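Local coordinates for N-acetyl-beta-D glucosaminidase (Rhizomucor miehei CAU432, PDB 4ZM6), which probably hydrolyses terminal N-acetylglucosamine residues as a family 3 glycoside hydrolase and carries a GCN5-related glucosamine N-acetyltransferase region that binds acetyl-CoA, at residues A[63-67]-A[343-347]; A[39-45]-A[74-80]; A[32-37]-A[305-309]. All coordinates share one frame; numbering follows the deposited sequence.

Contact 1: residues A[63-67]-A[343-347]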
ATOM      1  N   GLN A  63     -26.657 -36.153  -8.368  1.00112.38           N
ATOM      2  CA  GLN A  63     -25.521 -36.780  -7.710  1.00114.95           C
ATOM      3  C   GLN A  63     -25.585 -38.303  -7.835  1.00116.08           C
ATOM      4  O   GLN A  63     -24.565 -38.957  -8.068  1.00111.36           O
ATOM      5  CB  GLN A  63     -25.492 -36.371  -6.232  1.00115.13           C
ATOM      6  CG  GLN A  63     -24.131 -35.944  -5.723  1.00115.09           C
ATOM      7  CD  GLN A  63     -23.603 -34.681  -6.393  1.00113.45           C
ATOM      8  OE1 GLN A  63     -24.354 -33.744  -6.659  1.00111.01           O
ATOM      9  NE2 GLN A  63     -22.302 -34.653  -6.659  1.00110.44           N
ATOM     10  N   GLN A  64     -26.789 -38.855  -7.672  1.00120.05           N
ATOM     11  CA  GLN A  64     -27.017 -40.298  -7.791  1.00121.51           C
ATOM     12  C   GLN A  64     -26.649 -40.810  -9.178  1.00120.54           C
ATOM     13  O   GLN A  64     -25.897 -41.775  -9.316  1.00121.77           O
ATOM     14  CB  GLN A  64     -28.485 -40.651  -7.492  1.00121.57           C
ATOM     15  CG  GLN A  64     -28.782 -40.966  -6.030  1.00121.67           C
ATOM     16  CD  GLN A  64     -28.128 -42.248  -5.528  1.00122.61           C
ATOM     17  OE1 GLN A  64     -28.189 -42.551  -4.334  1.00121.70           O
ATOM     18  NE2 GLN A  64     -27.502 -43.006  -6.428  1.00122.36           N
ATOM     19  N   ILE A  65     -27.189 -40.145 -10.195  1.00118.30           N
ATOM     20  CA  ILE A  65     -26.933 -40.492 -11.595  1.00116.49           C
ATOM     21  C   ILE A  65     -25.442 -40.420 -11.929  1.00115.09           C
ATOM     22  O   ILE A  65     -24.933 -41.236 -12.701  1.00114.61           O
ATOM     23  CB  ILE A  65     -27.738 -39.571 -12.540  1.00117.87           C
ATOM     24  CG1 ILE A  65     -29.236 -39.890 -12.431  1.00119.64           C
ATOM     25  CG2 ILE A  65     -27.278 -39.716 -13.986  1.00118.21           C
ATOM     26  CD1 ILE A  65     -30.139 -38.740 -12.821  1.00120.42           C
ATOM     27  N   ALA A  66     -24.751 -39.445 -11.342  1.00112.91           N
ATOM     28  CA  ALA A  66     -23.317 -39.276 -11.547  1.00110.96           C
ATOM     29  C   ALA A  66     -22.513 -40.443 -10.980  1.00108.18           C
ATOM     30  O   ALA A  66     -21.537 -40.878 -11.594  1.00106.81           O
ATOM     31  CB  ALA A  66     -22.848 -37.968 -10.927  1.00112.88           C
ATOM     32  N   ARG A  67     -22.919 -40.943  -9.814  1.00109.68           N
ATOM     33  CA  ARG A  67     -22.214 -42.053  -9.165  1.00110.91           C
ATOM     34  C   ARG A  67     -22.460 -43.377  -9.886  1.00115.56           C
ATOM     35  O   ARG A  67     -21.522 -44.148 -10.110  1.00114.55           O
ATOM     36  CB  ARG A  67     -22.619 -42.177  -7.696  1.00106.43           C
ATOM     37  CG  ARG A  67     -21.862 -43.272  -6.951  1.00103.76           C
ATOM     38  CD  ARG A  67     -21.597 -42.877  -5.509  1.00101.19           C
ATOM     39  NE  ARG A  67     -20.599 -43.706  -4.833  1.00 99.18           N
ATOM     40  CZ  ARG A  67     -19.289 -43.696  -5.088  1.00 96.83           C
ATOM     41  NH1 ARG A  67     -18.780 -42.923  -6.042  1.00 95.93           N
ATOM     42  NH2 ARG A  67     -18.478 -44.485  -4.391  1.00 93.72           N
ATOM     43  N   TRP A 343     -17.593 -38.243  -1.866  1.00 92.56           N
ATOM     44  CA  TRP A 343     -18.834 -38.961  -2.168  1.00 92.84           C
ATOM     45  C   TRP A 343     -19.767 -39.172  -0.972  1.00 93.65           C
ATOM     46  O   TRP A 343     -20.984 -39.105  -1.130  1.00 91.58           O
ATOM     47  CB  TRP A 343     -18.524 -40.304  -2.836  1.00 90.17           C
ATOM     48  CG  TRP A 343     -18.203 -40.171  -4.290  1.00 86.89           C
ATOM     49  CD1 TRP A 343     -17.005 -40.420  -4.897  1.00 86.62           C
ATOM     50  CD2 TRP A 343     -19.098 -39.745  -5.325  1.00 83.51           C
ATOM     51  NE1 TRP A 343     -17.101 -40.181  -6.249  1.00 86.20           N
ATOM     52  CE2 TRP A 343     -18.374 -39.763  -6.536  1.00 83.86           C
ATOM     53  CE3 TRP A 343     -20.440 -39.350  -5.343  1.00 82.76           C
ATOM     54  CZ2 TRP A 343     -18.952 -39.406  -7.756  1.00 83.35           C
ATOM     55  CZ3 TRP A 343     -21.015 -38.996  -6.556  1.00 83.06           C
ATOM     56  CH2 TRP A 343     -20.270 -39.027  -7.746  1.00 83.17           C
ATOM     57  N   ASP A 344     -19.199 -39.411   0.209  1.00 96.75           N
ATOM     58  CA  ASP A 344     -19.993 -39.749   1.393  1.00 99.68           C
ATOM     59  C   ASP A 344     -21.021 -38.668   1.726  1.00101.97           C
ATOM     60  O   ASP A 344     -22.222 -38.889   1.565  1.00105.17           O
ATOM     61  CB  ASP A 344     -19.095 -40.016   2.607  1.00103.33           C
ATOM     62  CG  ASP A 344     -18.245 -41.269   2.446  1.00106.62           C
ATOM     63  OD1 ASP A 344     -17.508 -41.368   1.442  1.00112.45           O
ATOM     64  OD2 ASP A 344     -18.305 -42.150   3.329  1.00103.93           O
ATOM     65  N   ASP A 345     -20.552 -37.500   2.166  1.00103.18           N
ATOM     66  CA  ASP A 345     -21.457 -36.419   2.596  1.00103.34           C
ATOM     67  C   ASP A 345     -22.146 -35.687   1.433  1.00100.48           C
ATOM     68  O   ASP A 345     -23.113 -34.952   1.638  1.00 99.72           O
ATOM     69  CB  ASP A 345     -20.739 -35.421   3.526  1.00103.38           C
ATOM     70  CG  ASP A 345     -19.468 -34.850   2.923  1.00104.15           C
ATOM     71  OD1 ASP A 345     -19.210 -35.063   1.718  1.00106.05           O
ATOM     72  OD2 ASP A 345     -18.721 -34.184   3.669  1.00102.16           O
ATOM     73  N   VAL A 346     -21.640 -35.891   0.219  1.00 99.10           N
ATOM     74  CA  VAL A 346     -22.277 -35.376  -0.990  1.00101.38           C
ATOM     75  C   VAL A 346     -23.573 -36.150  -1.294  1.00101.16           C
ATOM     76  O   VAL A 346     -24.534 -35.580  -1.817  1.00 98.37           O
ATOM     77  CB  VAL A 346     -21.282 -35.418  -2.183  1.00104.57           C
ATOM     78  CG1 VAL A 346     -21.982 -35.254  -3.517  1.00104.36           C
ATOM     79  CG2 VAL A 346     -20.218 -34.338  -2.026  1.00106.70           C
ATOM     80  N   LEU A 347     -23.594 -37.440  -0.951  1.00103.15           N
ATOM     81  CA  LEU A 347     -24.783 -38.294  -1.121  1.00104.03           C
ATOM     82  C   LEU A 347     -25.645 -38.384   0.140  1.00105.31           C
ATOM     83  O   LEU A 347     -26.871 -38.479   0.048  1.00102.45           O
ATOM     84  CB  LEU A 347     -24.368 -39.711  -1.522  1.00101.30           C
ATOM     85  CG  LEU A 347     -23.673 -39.864  -2.875  1.00 97.74           C
ATOM     86  CD1 LEU A 347     -22.923 -41.185  -2.945  1.00 94.32           C
ATOM     87  CD2 LEU A 347     -24.684 -39.756  -4.008  1.00 97.35           C
TER
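Arg67 lies over the indole of Trp343. Its CG is anti to the backbone N (chi1 -177°), which sends the chain off helix 52-68 toward helix 343-348. CB begins the contact at the far rim of the indole, 3.7 Å from Trp343 CZ3. CD comes next, above the six-membered ring at 4.1 Å from its centroid, a CH-pi contact; its flank also meets Leu347 CD1. NE passes the same methyl, NE to CD1 being 3.9 Å. CZ then stands 3.9 Å from the centroid of the five-membered ring and only 15° off its normal, so the charge sits over the pi face as a cation-pi pair. The guanidinium is inclined 34° to the indole rather than lying flat on it, and the tilt brings NH1 down to 3.0 Å above the ring plane. NH1 and Trp343 NE1 are both donors; the indole N-H is spent on the carbonyl of Lys72, which helps fix the ring's rotation. Out past the rim of the six-membered ring, close to its plane, Ala66 CB comes to 4.2 Å from Trp343 CH2. With axes 11.1 Å apart and running roughly antiparallel, this is helix-helix packing at the N-terminal strand end of the family 3 barrel domain, bridged by an Arg-Trp cation-pi pair.

Contact 2: residues A[39-45]-A[74-80]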
ATOM      1  N   LEU A  39     -19.828 -35.122 -17.814  1.00 98.00           N
ATOM      2  CA  LEU A  39     -20.005 -33.726 -17.390  1.00 96.27           C
ATOM      3  C   LEU A  39     -19.650 -33.611 -15.907  1.00 99.07           C
ATOM      4  O   LEU A  39     -20.103 -34.425 -15.099  1.00101.94           O
ATOM      5  CB  LEU A  39     -21.451 -33.257 -17.614  1.00 93.98           C
ATOM      6  CG  LEU A  39     -21.724 -31.817 -18.076  1.00 95.21           C
ATOM      7  CD1 LEU A  39     -23.125 -31.391 -17.651  1.00 95.69           C
ATOM      8  CD2 LEU A  39     -20.709 -30.812 -17.562  1.00 95.54           C
ATOM      9  N   GLY A  40     -18.839 -32.611 -15.557  1.00 97.14           N
ATOM     10  CA  GLY A  40     -18.319 -32.465 -14.196  1.00 91.85           C
ATOM     11  C   GLY A  40     -18.959 -31.405 -13.316  1.00 88.30           C
ATOM     12  O   GLY A  40     -18.744 -31.412 -12.103  1.00 89.75           O
ATOM     13  N   SER A  41     -19.720 -30.486 -13.908  1.00 82.46           N
ATOM     14  CA  SER A  41     -20.320 -29.388 -13.154  1.00 80.88           C
ATOM     15  C   SER A  41     -21.691 -29.007 -13.707  1.00 79.92           C
ATOM     16  O   SER A  41     -21.916 -29.047 -14.914  1.00 78.36           O
ATOM     17  CB  SER A  41     -19.401 -28.161 -13.176  1.00 81.55           C
ATOM     18  OG  SER A  41     -18.028 -28.527 -13.134  1.00 81.89           O
ATOM     19  N   ILE A  42     -22.597 -28.634 -12.808  1.00 80.97           N
ATOM     20  CA  ILE A  42     -23.941 -28.185 -13.165  1.00 83.46           C
ATOM     21  C   ILE A  42     -24.114 -26.755 -12.674  1.00 86.25           C
ATOM     22  O   ILE A  42     -23.460 -26.347 -11.714  1.00 90.95           O
ATOM     23  CB  ILE A  42     -25.024 -29.066 -12.497  1.00 84.40           C
ATOM     24  CG1 ILE A  42     -24.817 -30.550 -12.840  1.00 85.18           C
ATOM     25  CG2 ILE A  42     -26.429 -28.613 -12.888  1.00 82.06           C
ATOM     26  CD1 ILE A  42     -24.937 -30.880 -14.315  1.00 85.52           C
ATOM     27  N   ILE A  43     -24.992 -26.001 -13.334  1.00 87.97           N
ATOM     28  CA  ILE A  43     -25.391 -24.668 -12.867  1.00 87.65           C
ATOM     29  C   ILE A  43     -26.916 -24.584 -12.794  1.00 83.17           C
ATOM     30  O   ILE A  43     -27.616 -25.126 -13.648  1.00 84.09           O
ATOM     31  CB  ILE A  43     -24.812 -23.532 -13.754  1.00 90.48           C
ATOM     32  CG1 ILE A  43     -25.370 -22.167 -13.316  1.00 94.48           C
ATOM     33  CG2 ILE A  43     -25.092 -23.783 -15.230  1.00 90.00           C
ATOM     34  CD1 ILE A  43     -24.623 -20.973 -13.876  1.00 95.15           C
ATOM     35  N   LEU A  44     -27.416 -23.903 -11.767  1.00 79.01           N
ATOM     36  CA  LEU A  44     -28.849 -23.804 -11.511  1.00 77.46           C
ATOM     37  C   LEU A  44     -29.322 -22.350 -11.460  1.00 78.34           C
ATOM     38  O   LEU A  44     -28.546 -21.438 -11.158  1.00 80.82           O
ATOM     39  CB  LEU A  44     -29.189 -24.490 -10.187  1.00 77.69           C
ATOM     40  CG  LEU A  44     -28.710 -25.934  -9.998  1.00 76.35           C
ATOM     41  CD1 LEU A  44     -29.114 -26.433  -8.619  1.00 75.52           C
ATOM     42  CD2 LEU A  44     -29.268 -26.845 -11.078  1.00 76.30           C
ATOM     43  N   PHE A  45     -30.603 -22.148 -11.760  1.00 77.55           N
ATOM     44  CA  PHE A  45     -31.229 -20.825 -11.712  1.00 78.30           C
ATOM     45  C   PHE A  45     -32.565 -20.934 -10.981  1.00 79.05           C
ATOM     46  O   PHE A  45     -32.956 -22.030 -10.582  1.00 80.90           O
ATOM     47  CB  PHE A  45     -31.450 -20.300 -13.130  1.00 78.30           C
ATOM     48  CG  PHE A  45     -30.181 -20.072 -13.902  1.00 79.04           C
ATOM     49  CD1 PHE A  45     -29.519 -21.135 -14.511  1.00 78.58           C
ATOM     50  CD2 PHE A  45     -29.657 -18.791 -14.036  1.00 80.05           C
ATOM     51  CE1 PHE A  45     -28.350 -20.925 -15.224  1.00 80.23           C
ATOM     52  CE2 PHE A  45     -28.490 -18.575 -14.751  1.00 80.64           C
ATOM     53  CZ  PHE A  45     -27.837 -19.642 -15.345  1.00 81.83           C
ATOM     54  N   PRO A  74     -17.443 -36.421  -7.457  1.00 77.28           N
ATOM     55  CA  PRO A  74     -18.813 -35.908  -7.535  1.00 75.13           C
ATOM     56  C   PRO A  74     -18.935 -34.647  -8.375  1.00 74.79           C
ATOM     57  O   PRO A  74     -17.949 -33.951  -8.605  1.00 74.20           O
ATOM     58  CB  PRO A  74     -19.181 -35.609  -6.072  1.00 75.24           C
ATOM     59  CG  PRO A  74     -18.109 -36.218  -5.234  1.00 76.16           C
ATOM     60  CD  PRO A  74     -16.890 -36.321  -6.094  1.00 77.07           C
ATOM     61  N   LEU A  75     -20.148 -34.377  -8.838  1.00 76.37           N
ATOM     62  CA  LEU A  75     -20.445 -33.167  -9.591  1.00 77.20           C
ATOM     63  C   LEU A  75     -20.289 -31.920  -8.736  1.00 75.75           C
ATOM     64  O   LEU A  75     -20.461 -31.965  -7.517  1.00 74.91           O
ATOM     65  CB  LEU A  75     -21.887 -33.200 -10.116  1.00 79.52           C
ATOM     66  CG  LEU A  75     -22.307 -34.314 -11.078  1.00 78.88           C
ATOM     67  CD1 LEU A  75     -23.764 -34.123 -11.473  1.00 78.69           C
ATOM     68  CD2 LEU A  75     -21.415 -34.347 -12.308  1.00 79.15           C
ATOM     69  N   PHE A  76     -19.953 -30.814  -9.394  1.00 72.79           N
ATOM     70  CA  PHE A  76     -20.134 -29.491  -8.825  1.00 71.33           C
ATOM     71  C   PHE A  76     -21.538 -29.051  -9.212  1.00 72.36           C
ATOM     72  O   PHE A  76     -21.977 -29.297 -10.332  1.00 74.18           O
ATOM     73  CB  PHE A  76     -19.110 -28.492  -9.383  1.00 71.44           C
ATOM     74  CG  PHE A  76     -17.912 -28.270  -8.494  1.00 69.62           C
ATOM     75  CD1 PHE A  76     -18.072 -27.810  -7.193  1.00 70.63           C
ATOM     76  CD2 PHE A  76     -16.622 -28.471  -8.974  1.00 68.38           C
ATOM     77  CE1 PHE A  76     -16.972 -27.589  -6.377  1.00 70.95           C
ATOM     78  CE2 PHE A  76     -15.519 -28.249  -8.165  1.00 69.08           C
ATOM     79  CZ  PHE A  76     -15.693 -27.808  -6.864  1.00 69.90           C
ATOM     80  N   ILE A  77     -22.236 -28.408  -8.283  1.00 73.12           N
ATOM     81  CA  ILE A  77     -23.557 -27.843  -8.544  1.00 72.53           C
ATOM     82  C   ILE A  77     -23.516 -26.359  -8.173  1.00 72.49           C
ATOM     83  O   ILE A  77     -23.658 -25.986  -7.005  1.00 72.48           O
ATOM     84  CB  ILE A  77     -24.647 -28.583  -7.747  1.00 74.75           C
ATOM     85  CG1 ILE A  77     -24.661 -30.064  -8.141  1.00 75.89           C
ATOM     86  CG2 ILE A  77     -26.018 -27.957  -7.980  1.00 74.81           C
ATOM     87  CD1 ILE A  77     -25.699 -30.889  -7.407  1.00 77.81           C
ATOM     88  N   ALA A  78     -23.324 -25.519  -9.186  1.00 71.12           N
ATOM     89  CA  ALA A  78     -23.088 -24.096  -8.986  1.00 68.89           C
ATOM     90  C   ALA A  78     -24.370 -23.270  -9.054  1.00 67.58           C
ATOM     91  O   ALA A  78     -25.423 -23.775  -9.436  1.00 67.13           O
ATOM     92  CB  ALA A  78     -22.085 -23.594 -10.012  1.00 69.31           C
ATOM     93  N   VAL A  79     -24.258 -21.997  -8.680  1.00 65.21           N
ATOM     94  CA  VAL A  79     -25.387 -21.073  -8.686  1.00 63.56           C
ATOM     95  C   VAL A  79     -24.907 -19.617  -8.556  1.00 64.75           C
ATOM     96  O   VAL A  79     -23.890 -19.347  -7.917  1.00 68.76           O
ATOM     97  CB  VAL A  79     -26.376 -21.409  -7.545  1.00 63.83           C
ATOM     98  CG1 VAL A  79     -25.797 -21.040  -6.187  1.00 64.26           C
ATOM     99  CG2 VAL A  79     -27.707 -20.710  -7.758  1.00 66.08           C
ATOM    100  N   ASP A  80     -25.639 -18.690  -9.170  1.00 63.74           N
ATOM    101  CA  ASP A  80     -25.373 -17.257  -9.024  1.00 64.28           C
ATOM    102  C   ASP A  80     -26.110 -16.695  -7.812  1.00 64.51           C
ATOM    103  O   ASP A  80     -27.176 -16.099  -7.963  1.00 69.08           O
ATOM    104  CB  ASP A  80     -25.858 -16.487 -10.257  1.00 64.01           C
ATOM    105  CG  ASP A  80     -24.883 -16.517 -11.393  1.00 62.74           C
ATOM    106  OD1 ASP A  80     -23.739 -16.059 -11.210  1.00 62.41           O
ATOM    107  OD2 ASP A  80     -25.278 -16.968 -12.484  1.00 65.23           O
TER
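Leu44 and Ile77 form the apolar centre, where Leu44 CD1 meets Ile77 CG2 at 3.5 Å. The Ile77 branch that does this is anti to its backbone N (chi1 -60° for CG1), turned toward the neighbouring strand. Farther back on the same face, Ile42 CG1 rests against Leu75 CD1 at 4.0 Å. Helix 52-68 packs over this face, with Thr59 and Gln63 touching Ile77. The reverse face carries Ser41, Ile43, Phe76 and Ala78; here Ser41 CB and Phe76 CB lie side by side, 3.8 Å apart, and Met18 of strand 17-19 touches both Ser41 and Ala78.

Between the faces run four backbone bonds of a parallel pair. Phe76 N to Gly40 O measures 3.0 Å and is almost straight, at 170°. Ile42 N then donates to Phe76 O, and Ile42 O receives Ala78 N at 2.7 Å. Leu44 N to Ala78 O is the most bent of the four, at 143°.

Beyond it the polar edge begins. Asp80 OD2 comes within 4.2 Å of Phe45 CE2; OD2 is also in a salt bridge with Arg88, and OD1 in one with Lys179. Strand 41-44, helix 52-68 and strand 76-79 make a beta-alpha-beta unit, the repeating element of the TIM barrel expected for this family's N-terminal domain.

Contact 3: residues A[32-37]-A[305-309]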
ATOM      1  N   ASP A  32     -28.071 -37.438 -20.097  1.00112.74           N
ATOM      2  CA  ASP A  32     -27.180 -37.896 -21.168  1.00113.62           C
ATOM      3  C   ASP A  32     -25.773 -37.341 -20.966  1.00114.79           C
ATOM      4  O   ASP A  32     -24.802 -38.100 -20.932  1.00112.99           O
ATOM      5  CB  ASP A  32     -27.724 -37.473 -22.543  1.00112.16           C
ATOM      6  CG  ASP A  32     -26.797 -37.856 -23.697  1.00110.62           C
ATOM      7  OD1 ASP A  32     -26.104 -38.894 -23.611  1.00106.25           O
ATOM      8  OD2 ASP A  32     -26.768 -37.113 -24.702  1.00107.32           O
ATOM      9  N   LEU A  33     -25.685 -36.018 -20.823  1.00115.02           N
ATOM     10  CA  LEU A  33     -24.401 -35.318 -20.684  1.00112.09           C
ATOM     11  C   LEU A  33     -23.557 -35.878 -19.545  1.00105.81           C
ATOM     12  O   LEU A  33     -22.366 -36.142 -19.721  1.00100.08           O
ATOM     13  CB  LEU A  33     -24.626 -33.816 -20.470  1.00115.33           C
ATOM     14  CG  LEU A  33     -25.192 -33.034 -21.660  1.00119.50           C
ATOM     15  CD1 LEU A  33     -25.569 -31.619 -21.249  1.00119.82           C
ATOM     16  CD2 LEU A  33     -24.202 -33.012 -22.817  1.00121.82           C
ATOM     17  N   ILE A  34     -24.184 -36.065 -18.385  1.00102.12           N
ATOM     18  CA  ILE A  34     -23.500 -36.628 -17.222  1.00104.88           C
ATOM     19  C   ILE A  34     -23.061 -38.061 -17.529  1.00107.70           C
ATOM     20  O   ILE A  34     -21.879 -38.394 -17.421  1.00104.73           O
ATOM     21  CB  ILE A  34     -24.398 -36.607 -15.956  1.00104.08           C
ATOM     22  CG1 ILE A  34     -24.731 -35.168 -15.542  1.00103.37           C
ATOM     23  CG2 ILE A  34     -23.714 -37.305 -14.784  1.00101.45           C
ATOM     24  CD1 ILE A  34     -25.966 -35.051 -14.672  1.00102.63           C
ATOM     25  N   GLU A  35     -24.017 -38.886 -17.949  1.00111.86           N
ATOM     26  CA  GLU A  35     -23.804 -40.330 -18.072  1.00112.28           C
ATOM     27  C   GLU A  35     -22.863 -40.729 -19.218  1.00110.30           C
ATOM     28  O   GLU A  35     -22.011 -41.604 -19.044  1.00104.19           O
ATOM     29  CB  GLU A  35     -25.155 -41.043 -18.203  1.00112.03           C
ATOM     30  CG  GLU A  35     -25.118 -42.529 -17.872  1.00110.72           C
ATOM     31  CD  GLU A  35     -26.470 -43.082 -17.454  1.00109.93           C
ATOM     32  OE1 GLU A  35     -26.596 -44.322 -17.392  1.00108.87           O
ATOM     33  OE2 GLU A  35     -27.402 -42.290 -17.183  1.00106.74           O
ATOM     34  N   ASN A  36     -23.014 -40.083 -20.375  1.00111.49           N
ATOM     35  CA  ASN A  36     -22.216 -40.410 -21.567  1.00114.75           C
ATOM     36  C   ASN A  36     -20.915 -39.622 -21.664  1.00113.43           C
ATOM     37  O   ASN A  36     -19.857 -40.190 -21.942  1.00107.05           O
ATOM     38  CB  ASN A  36     -23.033 -40.172 -22.844  1.00116.86           C
ATOM     39  CG  ASN A  36     -24.029 -41.282 -23.118  1.00117.68           C
ATOM     40  OD1 ASN A  36     -23.690 -42.290 -23.738  1.00118.72           O
ATOM     41  ND2 ASN A  36     -25.269 -41.099 -22.666  1.00115.29           N
ATOM     42  N   HIS A  37     -21.006 -38.314 -21.434  1.00116.99           N
ATOM     43  CA  HIS A  37     -19.913 -37.385 -21.727  1.00115.72           C
ATOM     44  C   HIS A  37     -19.164 -36.874 -20.488  1.00112.51           C
ATOM     45  O   HIS A  37     -18.378 -35.929 -20.590  1.00113.85           O
ATOM     46  CB  HIS A  37     -20.468 -36.215 -22.539  1.00117.58           C
ATOM     47  CG  HIS A  37     -21.312 -36.647 -23.698  1.00119.54           C
ATOM     48  ND1 HIS A  37     -20.788 -36.897 -24.948  1.00120.61           N
ATOM     49  CD2 HIS A  37     -22.639 -36.900 -23.788  1.00120.44           C
ATOM     50  CE1 HIS A  37     -21.758 -37.272 -25.761  1.00123.07           C
ATOM     51  NE2 HIS A  37     -22.890 -37.283 -25.082  1.00123.00           N
ATOM     52  N   GLN A 305     -24.889 -27.047 -25.887  1.00117.31           N
ATOM     53  CA  GLN A 305     -24.191 -27.999 -25.014  1.00119.59           C
ATOM     54  C   GLN A 305     -23.794 -29.266 -25.774  1.00121.07           C
ATOM     55  O   GLN A 305     -22.693 -29.790 -25.586  1.00118.12           O
ATOM     56  CB  GLN A 305     -25.066 -28.358 -23.806  1.00120.70           C
ATOM     57  CG  GLN A 305     -25.277 -27.211 -22.824  1.00121.93           C
ATOM     58  CD  GLN A 305     -26.488 -27.399 -21.919  1.00122.89           C
ATOM     59  OE1 GLN A 305     -27.119 -26.424 -21.505  1.00124.95           O
ATOM     60  NE2 GLN A 305     -26.810 -28.648 -21.601  1.00122.52           N
ATOM     61  N   LYS A 306     -24.691 -29.747 -26.632  1.00125.62           N
ATOM     62  CA  LYS A 306     -24.401 -30.887 -27.503  1.00127.19           C
ATOM     63  C   LYS A 306     -23.355 -30.529 -28.560  1.00127.46           C
ATOM     64  O   LYS A 306     -22.359 -31.243 -28.721  1.00124.86           O
ATOM     65  CB  LYS A 306     -25.685 -31.393 -28.181  1.00127.97           C
ATOM     66  CG  LYS A 306     -26.573 -32.253 -27.289  1.00126.88           C
ATOM     67  CD  LYS A 306     -26.321 -33.745 -27.467  1.00125.24           C
ATOM     68  CE  LYS A 306     -24.912 -34.138 -27.045  1.00123.76           C
ATOM     69  NZ  LYS A 306     -24.736 -35.611 -26.958  1.00121.95           N
ATOM     70  N   ASP A 307     -23.587 -29.422 -29.266  1.00126.94           N
ATOM     71  CA  ASP A 307     -22.672 -28.946 -30.311  1.00126.81           C
ATOM     72  C   ASP A 307     -21.266 -28.745 -29.757  1.00127.53           C
ATOM     73  O   ASP A 307     -20.302 -29.327 -30.254  1.00126.58           O
ATOM     74  CB  ASP A 307     -23.160 -27.614 -30.905  1.00123.82           C
ATOM     75  CG  ASP A 307     -24.423 -27.757 -31.736  1.00119.46           C
ATOM     76  OD1 ASP A 307     -24.771 -28.886 -32.142  1.00119.38           O
ATOM     77  OD2 ASP A 307     -25.072 -26.722 -31.985  1.00112.87           O
ATOM     78  N   ALA A 308     -21.167 -27.916 -28.721  1.00124.59           N
ATOM     79  CA  ALA A 308     -19.889 -27.598 -28.093  1.00120.73           C
ATOM     80  C   ALA A 308     -19.086 -28.859 -27.788  1.00117.51           C
ATOM     81  O   ALA A 308     -17.873 -28.897 -27.996  1.00113.00           O
ATOM     82  CB  ALA A 308     -20.114 -26.799 -26.820  1.00122.70           C
ATOM     83  N   PHE A 309     -19.769 -29.892 -27.303  1.00118.66           N
ATOM     84  CA  PHE A 309     -19.113 -31.163 -27.011  1.00122.74           C
ATOM     85  C   PHE A 309     -18.508 -31.801 -28.259  1.00125.33           C
ATOM     86  O   PHE A 309     -17.353 -32.232 -28.231  1.00127.23           O
ATOM     87  CB  PHE A 309     -20.069 -32.142 -26.316  1.00123.80           C
ATOM     88  CG  PHE A 309     -19.797 -32.310 -24.845  1.00125.72           C
ATOM     89  CD1 PHE A 309     -18.617 -32.904 -24.413  1.00125.86           C
ATOM     90  CD2 PHE A 309     -20.716 -31.887 -23.893  1.00125.15           C
ATOM     91  CE1 PHE A 309     -18.355 -33.069 -23.062  1.00125.50           C
ATOM     92  CE2 PHE A 309     -20.460 -32.050 -22.540  1.00124.50           C
ATOM     93  CZ  PHE A 309     -19.278 -32.641 -22.124  1.00125.01           C
TER
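Lys306 reaches from helix 304-318 to two polar groups on helix 28-37. Bends at chi2 and at chi3 (64°) bring the ammonium over to the neighbouring helix. NZ forms a salt bridge with Asp32 OD2, but at 3.4 Å the hydrogen bond within it is weak. His37 NE2 is the second group, 3.1 Å from the same NZ. The carboxylate oxygen OD2 also lies in the plane of the imidazole at its edge, so acid, imidazole and ammonium cluster together. The other imidazole nitrogen, ND1, is bonded to the hydroxyl of Tyr313, one turn beyond Phe309, and this anchors the ring's rotation.

Within helix 28-37, Asp32 O takes the amide N of Asn36 at 2.7 Å and, weakly, the side-chain ND2 of the same residue. His37 N to Leu33 O is a weak bond.

Beneath the charges the contact is apolar. His37 CB stands over the face of Phe309, 4.0 Å from the ring centroid and 19° off its normal, a CH-pi contact. Leu33 CD2 approaches the same ring obliquely, 3.8 Å from Phe309 CD2, while its CD1 lies against the Gln305 side chain, 4.2 Å from Gln305 CB. Leu17 of strand 17-19 touches Phe309 on the inner side.

The helix axes run nearly parallel, 22° and 12.1 Å apart. The chemistry suggests a joint made of apolar packing around Phe309 and a long, weak ionic link at the partly exposed edge. The nearby ammonium would probably disfavour a doubly protonated His37, whereas the Asp32 carboxylate would partly offset that effect.

How the contacts relate
From the N terminus, helix 28-37 enters contact 3, strand 41-44 contact 2 and helix 52-68 contact 1, before strand 76-79 completes contact 2. Contact 2 thus closes a short loop of 28 residues, nested inside the much longer loop closed by contact 3 when helix 304-318 arrives. Helix 343-348 comes last, so contact 1 crosses both others. In space, contact 2 lies 13 Å from contact 1 and 14 Å from contact 3, centre to centre. Gln63 and Trp343 pack on Pro74, and Ile34 meets both Ala66 and Leu75. Contact 3 pairs helices beside the adjacent strands 17-19 and 296-298, joining early and late parts of the barrel.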